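Local coordinates for KLLA0E08119p (Kluyveromyces lactis, PDB 3VA7), which probably makes urea-1-carboxylate from urea, hydrogencarbonate and ATP with the help of biotin, this chain being the urea carboxylase part of a longer protein, at residues Y729-G734 and F756-V761; V762-L767 and G844-L849; G701-G706 and E742-T747. All coordinates share one frame; numbering follows the deposited sequence.

Overall arrangement
Three contacts run through the carboxyltransferase region, from the biotin pocket to a bound sodium ion. Interactions 1 and 3 both touch the biotin group: interaction 1 meets its ureido end, interaction 3 its aliphatic tail, and their centres lie about 11 Å apart. Interaction 2 holds the sodium, its centre about 10 Å from that of interaction 1 and about 16 Å from that of interaction 3. Gly734 is the joint. Its N probably hydrogen-bonds to Ile746 O at 2.9 Å, tying interaction 1 to 3, and its O probably accepts from Val762 N at 3.0 Å, tying interaction 1 to 2. Interaction 2 also links subdomains A and B to C and D.

Interaction 1: Y729-G734 and F756-V761; sequences YVYSLG and FVCQAV. With BTI (5-(hexahydro-2-oxo-1H-thieno[3,4-D]imidazol-6-yl)pentanal), chain B.
Tyr729 and Tyr731 reach across to the backbone of Phe756 and the side chain of Cys758 in a buried, largely side-chain-to-main-chain contact that forms part of the biotin pocket in subdomains A and B of the carboxyltransferase domain. Tyr729 carries its ring over with CG lodged between its own N and carbonyl carbon (chi1 66°). Its hydroxyl donates to Phe756 O at 2.5 Å, in the carbonyl plane and on a lone pair. Tyr731 comes alongside; Phe756 N is modelled as donating to its OH at 3.0 Å, but that hydroxyl lies implausibly close to the biotin carbonyl oxygen, so its exact place is doubtful. Over one face of the Tyr731 ring sits Cys758 SG, 4.0 Å from the centroid and 25° off the normal, a sulfur-aromatic contact set toward the rim. Phe756 turns a ring edge to the ureido group of biotin, with CE1 3.5 Å from BTI C3. Farther along, Val761 packs its CG2 against Ser732 CB at 3.9 Å, while its CA-H points at Gly734 O (CA to O 3.5 Å). Gly734 has positive-phi backbone angles that suit glycine. Biotin is gripped further by Asn737 and Gly755. The two segments run 37° apart, with Asn737 and Ala735 of strand 735-739 touching Cys758. Leu849 of strand 847-852 covers Tyr729, Ser732 OG bonds to Ala843 O, and Gln759 turns to helix 680-688.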
loop_
_atom_site.group_PDB
_atom_site.type_symbol
_atom_site.label_atom_id
_atom_site.label_comp_id
_atom_site.label_asym_id
_atom_site.label_seq_id
_atom_site.Cartn_x
_atom_site.Cartn_y
_atom_site.Cartn_z
ATOM N N TYR A 729 -21.766 3.201 15.002
ATOM C CA TYR A 729 -21.241 4.358 15.747
ATOM C C TYR A 729 -19.771 4.070 15.798
ATOM O O TYR A 729 -19.375 2.933 15.539
ATOM C CB TYR A 729 -21.839 4.462 17.191
ATOM C CG TYR A 729 -21.416 3.305 18.060
ATOM C CD1 TYR A 729 -22.137 2.140 18.074
ATOM C CD2 TYR A 729 -20.252 3.368 18.811
ATOM C CE1 TYR A 729 -21.743 1.052 18.849
ATOM C CE2 TYR A 729 -19.846 2.317 19.600
ATOM C CZ TYR A 729 -20.580 1.131 19.605
ATOM O OH TYR A 729 -20.152 0.035 20.361
ATOM N N VAL A 730 -18.962 5.064 16.129
ATOM C CA VAL A 730 -17.501 4.943 15.987
ATOM C C VAL A 730 -16.920 4.500 17.296
ATOM O O VAL A 730 -17.363 4.919 18.377
ATOM C CB VAL A 730 -16.836 6.199 15.502
ATOM C CG1 VAL A 730 -15.348 5.950 15.243
ATOM C CG2 VAL A 730 -17.541 6.691 14.201
ATOM N N TYR A 731 -15.985 3.587 17.218
ATOM C CA TYR A 731 -15.539 2.916 18.405
ATOM C C TYR A 731 -14.326 3.645 18.920
ATOM O O TYR A 731 -13.654 4.377 18.183
ATOM C CB TYR A 731 -15.039 1.518 18.067
ATOM C CG TYR A 731 -16.034 0.528 17.602
ATOM C CD1 TYR A 731 -17.377 0.638 17.918
ATOM C CD2 TYR A 731 -15.613 -0.588 16.881
ATOM C CE1 TYR A 731 -18.320 -0.362 17.481
ATOM C CE2 TYR A 731 -16.497 -1.565 16.453
ATOM C CZ TYR A 731 -17.838 -1.475 16.751
ATOM O OH TYR A 731 -18.686 -2.498 16.322
ATOM N N SER A 732 -13.967 3.325 20.145
ATOM C CA SER A 732 -12.737 3.860 20.727
ATOM C C SER A 732 -11.583 2.886 20.619
ATOM O O SER A 732 -11.753 1.695 20.864
ATOM C CB SER A 732 -12.986 4.147 22.213
ATOM O OG SER A 732 -13.913 5.211 22.352
ATOM N N LEU A 733 -10.405 3.387 20.277
ATOM C CA LEU A 733 -9.196 2.610 20.497
ATOM C C LEU A 733 -9.241 1.984 21.904
ATOM O O LEU A 733 -9.461 2.681 22.946
ATOM C CB LEU A 733 -8.003 3.499 20.367
ATOM C CG LEU A 733 -7.157 3.410 19.115
ATOM C CD1 LEU A 733 -7.568 2.282 18.118
ATOM C CD2 LEU A 733 -7.068 4.805 18.438
ATOM N N GLY A 734 -9.120 0.659 21.931
ATOM C CA GLY A 734 -9.052 -0.055 23.165
ATOM C C GLY A 734 -10.408 -0.605 23.544
ATOM O O GLY A 734 -10.522 -1.323 24.551
ATOM N N PHE A 756 -21.653 -3.042 16.568
ATOM C CA PHE A 756 -21.933 -3.727 17.857
ATOM C C PHE A 756 -21.620 -2.893 19.094
ATOM O O PHE A 756 -20.792 -2.005 19.049
ATOM C CB PHE A 756 -21.072 -4.989 18.038
ATOM C CG PHE A 756 -21.065 -5.928 16.866
ATOM C CD1 PHE A 756 -20.050 -5.849 15.892
ATOM C CD2 PHE A 756 -22.042 -6.927 16.743
ATOM C CE1 PHE A 756 -20.031 -6.736 14.804
ATOM C CE2 PHE A 756 -22.020 -7.816 15.651
ATOM C CZ PHE A 756 -20.997 -7.732 14.690
ATOM N N VAL A 757 -22.222 -3.237 20.238
ATOM C CA VAL A 757 -21.971 -2.500 21.477
ATOM C C VAL A 757 -20.567 -2.808 22.004
ATOM O O VAL A 757 -20.033 -3.878 21.758
ATOM C CB VAL A 757 -23.020 -2.829 22.530
ATOM C CG1 VAL A 757 -24.383 -2.349 22.100
ATOM C CG2 VAL A 757 -23.083 -4.309 22.788
ATOM N N CYS A 758 -19.962 -1.837 22.688
ATOM C CA CYS A 758 -18.650 -1.964 23.355
ATOM C C CYS A 758 -18.888 -1.813 24.856
ATOM O O CYS A 758 -19.605 -0.878 25.298
ATOM C CB CYS A 758 -17.708 -0.862 22.906
ATOM S SG CYS A 758 -17.093 -0.991 21.190
ATOM N N GLN A 759 -18.272 -2.661 25.662
ATOM C CA GLN A 759 -18.594 -2.717 27.072
ATOM C C GLN A 759 -17.771 -1.697 27.839
ATOM O O GLN A 759 -18.309 -0.937 28.647
ATOM C CB GLN A 759 -18.411 -4.162 27.583
ATOM C CG GLN A 759 -18.122 -4.338 29.047
ATOM C CD GLN A 759 -19.317 -4.098 29.957
ATOM O OE1 GLN A 759 -20.449 -4.459 29.645
ATOM N NE2 GLN A 759 -19.064 -3.492 31.091
ATOM N N ALA A 760 -16.473 -1.666 27.575
ATOM C CA ALA A 760 -15.492 -0.899 28.343
ATOM C C ALA A 760 -14.374 -0.592 27.348
ATOM O O ALA A 760 -14.411 -1.145 26.234
ATOM C CB ALA A 760 -14.959 -1.721 29.494
ATOM N N VAL A 761 -13.405 0.262 27.730
ATOM C CA VAL A 761 -12.272 0.593 26.880
ATOM C C VAL A 761 -10.959 0.632 27.682
ATOM O O VAL A 761 -10.807 1.404 28.650
ATOM C CB VAL A 761 -12.436 1.986 26.210
ATOM C CG1 VAL A 761 -11.239 2.262 25.307
ATOM C CG2 VAL A 761 -13.825 2.126 25.454
HETATM C C11 BTI B . -10.220 -9.576 14.757
HETATM O O11 BTI B . -11.016 -10.397 14.206
HETATM C C10 BTI B . -10.586 -8.116 15.163
HETATM C C9 BTI B . -12.008 -7.776 14.719
HETATM C C8 BTI B . -12.610 -6.511 15.315
HETATM C C7 BTI B . -14.150 -6.437 15.276
HETATM C C2 BTI B . -14.776 -6.738 13.930
HETATM S S1 BTI B . -14.236 -5.637 12.655
HETATM C C6 BTI B . -15.661 -5.889 11.657
HETATM C C5 BTI B . -16.801 -6.305 12.560
HETATM N N3 BTI B . -17.520 -5.070 12.731
HETATM C C3 BTI B . -17.393 -4.615 13.949
HETATM O O3 BTI B . -17.995 -3.527 14.385
HETATM N N2 BTI B . -16.636 -5.394 14.695
HETATM C C4 BTI B . -16.290 -6.613 13.974
#

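Interaction 2: V762-L767 and G844-L849; sequences VAEAEL and GDRYIL. With NA (sodium ion), chain K.
Asp845 meets Glu764 through a shared sodium ion, one carboxylate from each side of the contact. It lies in the type I turn from Gly844 to Tyr847, where Gly844 takes backbone angles that call for glycine. Asp845 OD2 binds the sodium at 2.1 Å and Glu764 OE2 at 2.7 Å; a water is a third ligand, and Arg790 also belongs to the site. The other oxygen of the aspartate, OD1, accepts from a second water at 2.5 Å, which in turn accepts from Ala765 N at 3.0 Å. Both oxygens thus tie the turn to 762-767, one by metal and one by water. Next comes Arg846, whose chain bends at chi3 (-70°) and slides its guanidinium under the extended stem of Glu764. CG of that stem stands 3.6 Å above the centre of the guanidinium plane. Carboxylate and guanidinium are stacked, 15° apart, so no N-H points at the acid; Glu764 OE1 and Arg846 NH1 stay 4.1 Å apart, so any attraction is probably electrostatic only. Arg846 NH2 instead donates in plane to a water at 2.7 Å, and that water donates to Val762 O. Losing the guanidinium to an alanine here would probably leave the stem of Glu764 without its flat cationic support and Val762 O without its water bridge to this side chain. Leu767 CD1 touches the guanidinium at its edge. Tyr847 then turns into strand 847-852 and packs on Ser732 and Leu733. Helix 786-802 covers the site, with Lys793 on Glu764 and Ala789 on Asp845, while strand 889-894 flanks Arg846 through Glu893, so the contact joins subdomains A and B to C and D.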
loop_
_atom_site.group_PDB
_atom_site.type_symbol
_atom_site.label_atom_id
_atom_site.label_comp_id
_atom_site.label_asym_id
_atom_site.label_seq_id
_atom_site.Cartn_x
_atom_site.Cartn_y
_atom_site.Cartn_z
ATOM N N VAL A 762 -10.005 -0.195 27.255
ATOM C CA VAL A 762 -8.709 -0.262 27.825
ATOM C C VAL A 762 -8.145 1.159 27.849
ATOM O O VAL A 762 -8.326 1.944 26.848
ATOM C CB VAL A 762 -7.822 -1.207 26.989
ATOM C CG1 VAL A 762 -6.384 -1.157 27.487
ATOM C CG2 VAL A 762 -8.389 -2.639 27.012
ATOM N N ALA A 763 -7.471 1.520 28.962
ATOM C CA ALA A 763 -7.039 2.904 29.094
ATOM C C ALA A 763 -5.896 3.120 28.159
ATOM O O ALA A 763 -5.128 2.239 27.951
ATOM C CB ALA A 763 -6.661 3.268 30.525
ATOM N N GLU A 764 -5.791 4.294 27.582
ATOM C CA GLU A 764 -4.752 4.527 26.616
ATOM C C GLU A 764 -3.459 3.834 27.034
ATOM O O GLU A 764 -2.837 3.118 26.232
ATOM C CB GLU A 764 -4.507 6.020 26.487
ATOM C CG GLU A 764 -3.483 6.396 25.431
ATOM C CD GLU A 764 -3.428 7.892 25.212
ATOM O OE1 GLU A 764 -2.500 8.342 24.522
ATOM O OE2 GLU A 764 -4.310 8.626 25.763
ATOM N N ALA A 765 -3.092 4.057 28.298
ATOM C CA ALA A 765 -1.777 3.764 28.845
ATOM C C ALA A 765 -1.724 2.322 29.268
ATOM O O ALA A 765 -0.647 1.830 29.646
ATOM C CB ALA A 765 -1.527 4.648 30.065
ATOM N N GLU A 766 -2.883 1.671 29.265
ATOM C CA GLU A 766 -2.953 0.232 29.471
ATOM C C GLU A 766 -2.902 -0.621 28.175
ATOM O O GLU A 766 -2.651 -1.831 28.235
ATOM C CB GLU A 766 -4.156 -0.143 30.337
ATOM C CG GLU A 766 -4.059 0.462 31.701
ATOM C CD GLU A 766 -3.336 -0.456 32.646
ATOM O OE1 GLU A 766 -3.907 -1.532 32.916
ATOM O OE2 GLU A 766 -2.221 -0.128 33.090
ATOM N N LEU A 767 -3.118 0.010 27.023
ATOM C CA LEU A 767 -3.115 -0.704 25.726
ATOM C C LEU A 767 -1.831 -1.491 25.454
ATOM O O LEU A 767 -1.905 -2.530 24.826
ATOM C CB LEU A 767 -3.424 0.251 24.559
ATOM C CG LEU A 767 -4.895 0.165 24.175
ATOM C CD1 LEU A 767 -5.246 1.174 23.079
ATOM C CD2 LEU A 767 -5.193 -1.246 23.690
ATOM N N GLY A 844 -13.666 5.576 26.893
ATOM C CA GLY A 844 -12.228 5.619 26.949
ATOM C C GLY A 844 -11.699 6.889 27.578
ATOM O O GLY A 844 -12.327 7.917 27.595
ATOM N N ASP A 845 -10.549 6.749 28.177
ATOM C CA ASP A 845 -9.631 7.805 28.573
ATOM C C ASP A 845 -9.678 9.088 27.615
ATOM O O ASP A 845 -9.374 10.205 28.025
ATOM C CB ASP A 845 -8.279 7.017 28.500
ATOM C CG ASP A 845 -7.148 7.762 29.032
ATOM O OD1 ASP A 845 -6.691 7.404 30.103
ATOM O OD2 ASP A 845 -6.627 8.724 28.404
ATOM N N ARG A 846 -10.005 8.892 26.328
ATOM C CA ARG A 846 -9.770 9.901 25.266
ATOM C C ARG A 846 -11.030 10.390 24.532
ATOM O O ARG A 846 -10.932 11.181 23.579
ATOM C CB ARG A 846 -8.833 9.354 24.171
ATOM C CG ARG A 846 -7.348 9.471 24.457
ATOM C CD ARG A 846 -6.514 8.745 23.464
ATOM N NE ARG A 846 -6.685 7.302 23.628
ATOM C CZ ARG A 846 -6.059 6.381 22.885
ATOM N NH1 ARG A 846 -5.205 6.753 21.926
ATOM N NH2 ARG A 846 -6.245 5.096 23.149
ATOM N N TYR A 847 -12.210 9.934 24.937
ATOM C CA TYR A 847 -13.359 10.298 24.151
ATOM C C TYR A 847 -14.619 10.206 24.924
ATOM O O TYR A 847 -14.745 9.385 25.858
ATOM C CB TYR A 847 -13.630 9.274 23.049
ATOM C CG TYR A 847 -12.507 8.622 22.307
ATOM C CD1 TYR A 847 -11.693 7.614 22.909
ATOM C CD2 TYR A 847 -12.318 8.948 20.974
ATOM C CE1 TYR A 847 -10.707 7.002 22.199
ATOM C CE2 TYR A 847 -11.353 8.324 20.227
ATOM C CZ TYR A 847 -10.565 7.347 20.823
ATOM O OH TYR A 847 -9.635 6.804 19.998
ATOM N N ILE A 848 -15.577 10.982 24.429
ATOM C CA ILE A 848 -16.940 10.960 24.904
ATOM C C ILE A 848 -17.780 10.627 23.678
ATOM O O ILE A 848 -17.626 11.239 22.630
ATOM C CB ILE A 848 -17.369 12.370 25.470
ATOM C CG1 ILE A 848 -16.572 12.746 26.766
ATOM C CG2 ILE A 848 -18.849 12.455 25.677
ATOM C CD1 ILE A 848 -17.155 14.040 27.562
ATOM N N LEU A 849 -18.642 9.632 23.803
ATOM C CA LEU A 849 -19.555 9.304 22.749
ATOM C C LEU A 849 -20.889 10.050 22.935
ATOM O O LEU A 849 -21.523 9.901 23.985
ATOM C CB LEU A 849 -19.754 7.787 22.771
ATOM C CG LEU A 849 -20.679 7.171 21.696
ATOM C CD1 LEU A 849 -20.071 7.262 20.310
ATOM C CD2 LEU A 849 -21.047 5.707 22.034
HETATM NA NA NA K . -5.108 10.028 27.952
HETATM O O HOH W 1 -8.104 4.069 24.834
HETATM O O HOH W 2 -4.694 5.939 29.934
HETATM O O HOH W 3 -3.666 11.455 25.828
#

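Interaction 3: G701-G706 and E742-T747; sequences GVRLIG and EPVIIT. With BTI (5-(hexahydro-2-oxo-1H-thieno[3,4-D]imidazol-6-yl)pentanal), chain B.
Strands 701-705 and 742-746 are antiparallel neighbours in the mixed sheet of carboxyltransferase subdomains A and B, and their shared face, with Gly701 and Val744 on it, lines the tail of biotin. Their directions differ by 153°. Val702 and Ile745 form a hydrogen-bonded pair, Val702 N to Ile745 O at 2.9 Å and Ile745 N to Val702 O at 2.8 Å. Leu704 N continues the pairing to Pro743 O at 3.1 Å. Between them Arg703 and Val744 make a non-hydrogen-bonded pair whose side chains share the biotin face. Arg703 leaves with CG anti to the backbone N (chi1 176°), then folds back at chi2 and chi3 (both near 70°) to lay its guanidinium over Val744, whose CB stands 3.8 Å from that plane, toward the rim. The edge of the group comes to the Glu742 backbone, and NH1 is fixed by a hydrogen bond to Thr739 OG1. On the other face the side chains are apolar: those of Leu704 and Ile745 cross obliquely, with CD1 of the first 4.0 Å from CG1 of the second, and Leu704 CB rests on the ring of Pro743; Phe781 of strand 778-783 covers both Leu704 and Ile745. Gly701 has backbone angles that only glycine holds comfortably, and a side chain there would press on Val744 and Ile745 O. Its CA lies 3.9 Å from BTI C10, while Val744 CG2 is 3.8 Å from that same carbon. Ile746 CD1 approaches BTI C8 at 4.0 Å. Gly701 O also accepts a weak bond from Lys1202 NZ. This is consistent with a biotinyl-lysine arm delivered by the biotinyl domain, as in biotin-dependent carboxylases, with the strand pair forming one wall of the pocket that holds its tail.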
loop_
_atom_site.group_PDB
_atom_site.type_symbol
_atom_site.label_atom_id
_atom_site.label_comp_id
_atom_site.label_asym_id
_atom_site.label_seq_id
_atom_site.Cartn_x
_atom_site.Cartn_y
_atom_site.Cartn_z
ATOM N N GLY A 701 -7.086 -6.609 16.329
ATOM C CA GLY A 701 -7.789 -6.791 17.573
ATOM C C GLY A 701 -7.510 -8.142 18.186
ATOM O O GLY A 701 -7.147 -9.078 17.499
ATOM N N VAL A 702 -7.700 -8.237 19.495
ATOM C CA VAL A 702 -7.319 -9.385 20.262
ATOM C C VAL A 702 -8.570 -10.033 20.761
ATOM O O VAL A 702 -9.287 -9.470 21.543
ATOM C CB VAL A 702 -6.325 -8.981 21.379
ATOM C CG1 VAL A 702 -6.155 -10.087 22.425
ATOM C CG2 VAL A 702 -4.954 -8.598 20.717
ATOM N N ARG A 703 -8.854 -11.216 20.245
ATOM C CA ARG A 703 -10.109 -11.911 20.550
ATOM C C ARG A 703 -10.079 -12.651 21.945
ATOM O O ARG A 703 -9.031 -13.137 22.403
ATOM C CB ARG A 703 -10.443 -12.818 19.361
ATOM C CG ARG A 703 -11.659 -13.698 19.510
ATOM C CD ARG A 703 -12.953 -12.891 19.492
ATOM N NE ARG A 703 -13.285 -12.417 18.151
ATOM C CZ ARG A 703 -14.420 -11.801 17.850
ATOM N NH1 ARG A 703 -15.312 -11.532 18.800
ATOM N NH2 ARG A 703 -14.657 -11.423 16.611
ATOM N N LEU A 704 -11.219 -12.701 22.627
ATOM C CA LEU A 704 -11.233 -13.195 24.025
ATOM C C LEU A 704 -12.202 -14.349 24.180
ATOM O O LEU A 704 -13.242 -14.386 23.507
ATOM C CB LEU A 704 -11.620 -12.075 25.013
ATOM C CG LEU A 704 -10.705 -10.829 25.034
ATOM C CD1 LEU A 704 -11.229 -9.771 25.948
ATOM C CD2 LEU A 704 -9.255 -11.139 25.391
ATOM N N ILE A 705 -11.863 -15.297 25.047
ATOM C CA ILE A 705 -12.777 -16.367 25.381
ATOM C C ILE A 705 -13.176 -16.173 26.848
ATOM O O ILE A 705 -12.309 -16.046 27.720
ATOM C CB ILE A 705 -12.119 -17.780 25.195
ATOM C CG1 ILE A 705 -11.542 -17.946 23.762
ATOM C CG2 ILE A 705 -13.168 -18.879 25.458
ATOM C CD1 ILE A 705 -10.265 -18.833 23.630
ATOM N N GLY A 706 -14.477 -16.150 27.112
ATOM C CA GLY A 706 -14.971 -16.155 28.471
ATOM C C GLY A 706 -16.479 -16.198 28.549
ATOM O O GLY A 706 -17.160 -16.710 27.647
ATOM N N GLU A 742 -19.263 -12.821 21.613
ATOM C CA GLU A 742 -17.869 -12.910 21.956
ATOM C C GLU A 742 -17.239 -11.544 21.722
ATOM O O GLU A 742 -17.597 -10.878 20.739
ATOM C CB GLU A 742 -17.195 -13.895 21.047
ATOM C CG GLU A 742 -17.570 -15.338 21.316
ATOM C CD GLU A 742 -17.269 -16.220 20.123
ATOM O OE1 GLU A 742 -16.090 -16.445 19.831
ATOM O OE2 GLU A 742 -18.221 -16.644 19.441
ATOM N N PRO A 743 -16.314 -11.120 22.624
ATOM C CA PRO A 743 -15.692 -9.803 22.579
ATOM C C PRO A 743 -14.292 -9.825 22.043
ATOM O O PRO A 743 -13.652 -10.847 22.029
ATOM C CB PRO A 743 -15.649 -9.381 24.049
ATOM C CG PRO A 743 -15.398 -10.725 24.791
ATOM C CD PRO A 743 -15.914 -11.862 23.847
ATOM N N VAL A 744 -13.812 -8.665 21.634
ATOM C CA VAL A 744 -12.497 -8.564 21.071
ATOM C C VAL A 744 -12.000 -7.178 21.391
ATOM O O VAL A 744 -12.783 -6.194 21.354
ATOM C CB VAL A 744 -12.528 -8.806 19.557
ATOM C CG1 VAL A 744 -13.712 -8.053 18.884
ATOM C CG2 VAL A 744 -11.211 -8.453 18.932
ATOM N N ILE A 745 -10.722 -7.081 21.730
ATOM C CA ILE A 745 -10.182 -5.791 21.993
ATOM C C ILE A 745 -9.677 -5.106 20.725
ATOM O O ILE A 745 -8.725 -5.571 20.118
ATOM C CB ILE A 745 -9.036 -5.835 23.008
ATOM C CG1 ILE A 745 -9.471 -6.595 24.281
ATOM C CG2 ILE A 745 -8.566 -4.374 23.333
ATOM C CD1 ILE A 745 -8.280 -6.983 25.092
ATOM N N ILE A 746 -10.281 -3.953 20.408
ATOM C CA ILE A 746 -9.917 -3.092 19.272
ATOM C C ILE A 746 -8.514 -2.475 19.440
ATOM O O ILE A 746 -8.299 -1.634 20.298
ATOM C CB ILE A 746 -11.020 -1.952 19.027
ATOM C CG1 ILE A 746 -12.453 -2.511 19.026
ATOM C CG2 ILE A 746 -10.794 -1.209 17.732
ATOM C CD1 ILE A 746 -12.602 -3.597 18.060
ATOM N N THR A 747 -7.562 -2.849 18.610
ATOM C CA THR A 747 -6.212 -2.341 18.804
ATOM C C THR A 747 -5.770 -1.414 17.657
ATOM O O THR A 747 -6.583 -1.016 16.840
ATOM C CB THR A 747 -5.261 -3.530 18.943
ATOM O OG1 THR A 747 -5.439 -4.414 17.775
ATOM C CG2 THR A 747 -5.528 -4.283 20.329
HETATM C C11 BTI B . -10.220 -9.576 14.757
HETATM O O11 BTI B . -11.016 -10.397 14.206
HETATM C C10 BTI B . -10.586 -8.116 15.163
HETATM C C9 BTI B . -12.008 -7.776 14.719
HETATM C C8 BTI B . -12.610 -6.511 15.315
HETATM C C7 BTI B . -14.150 -6.437 15.276
HETATM C C2 BTI B . -14.776 -6.738 13.930
HETATM S S1 BTI B . -14.236 -5.637 12.655
HETATM C C6 BTI B . -15.661 -5.889 11.657
HETATM C C5 BTI B . -16.801 -6.305 12.560
HETATM N N3 BTI B . -17.520 -5.070 12.731
HETATM C C3 BTI B . -17.393 -4.615 13.949
HETATM O O3 BTI B . -17.995 -3.527 14.385
HETATM N N2 BTI B . -16.636 -5.394 14.695
HETATM C C4 BTI B . -16.290 -6.613 13.974
#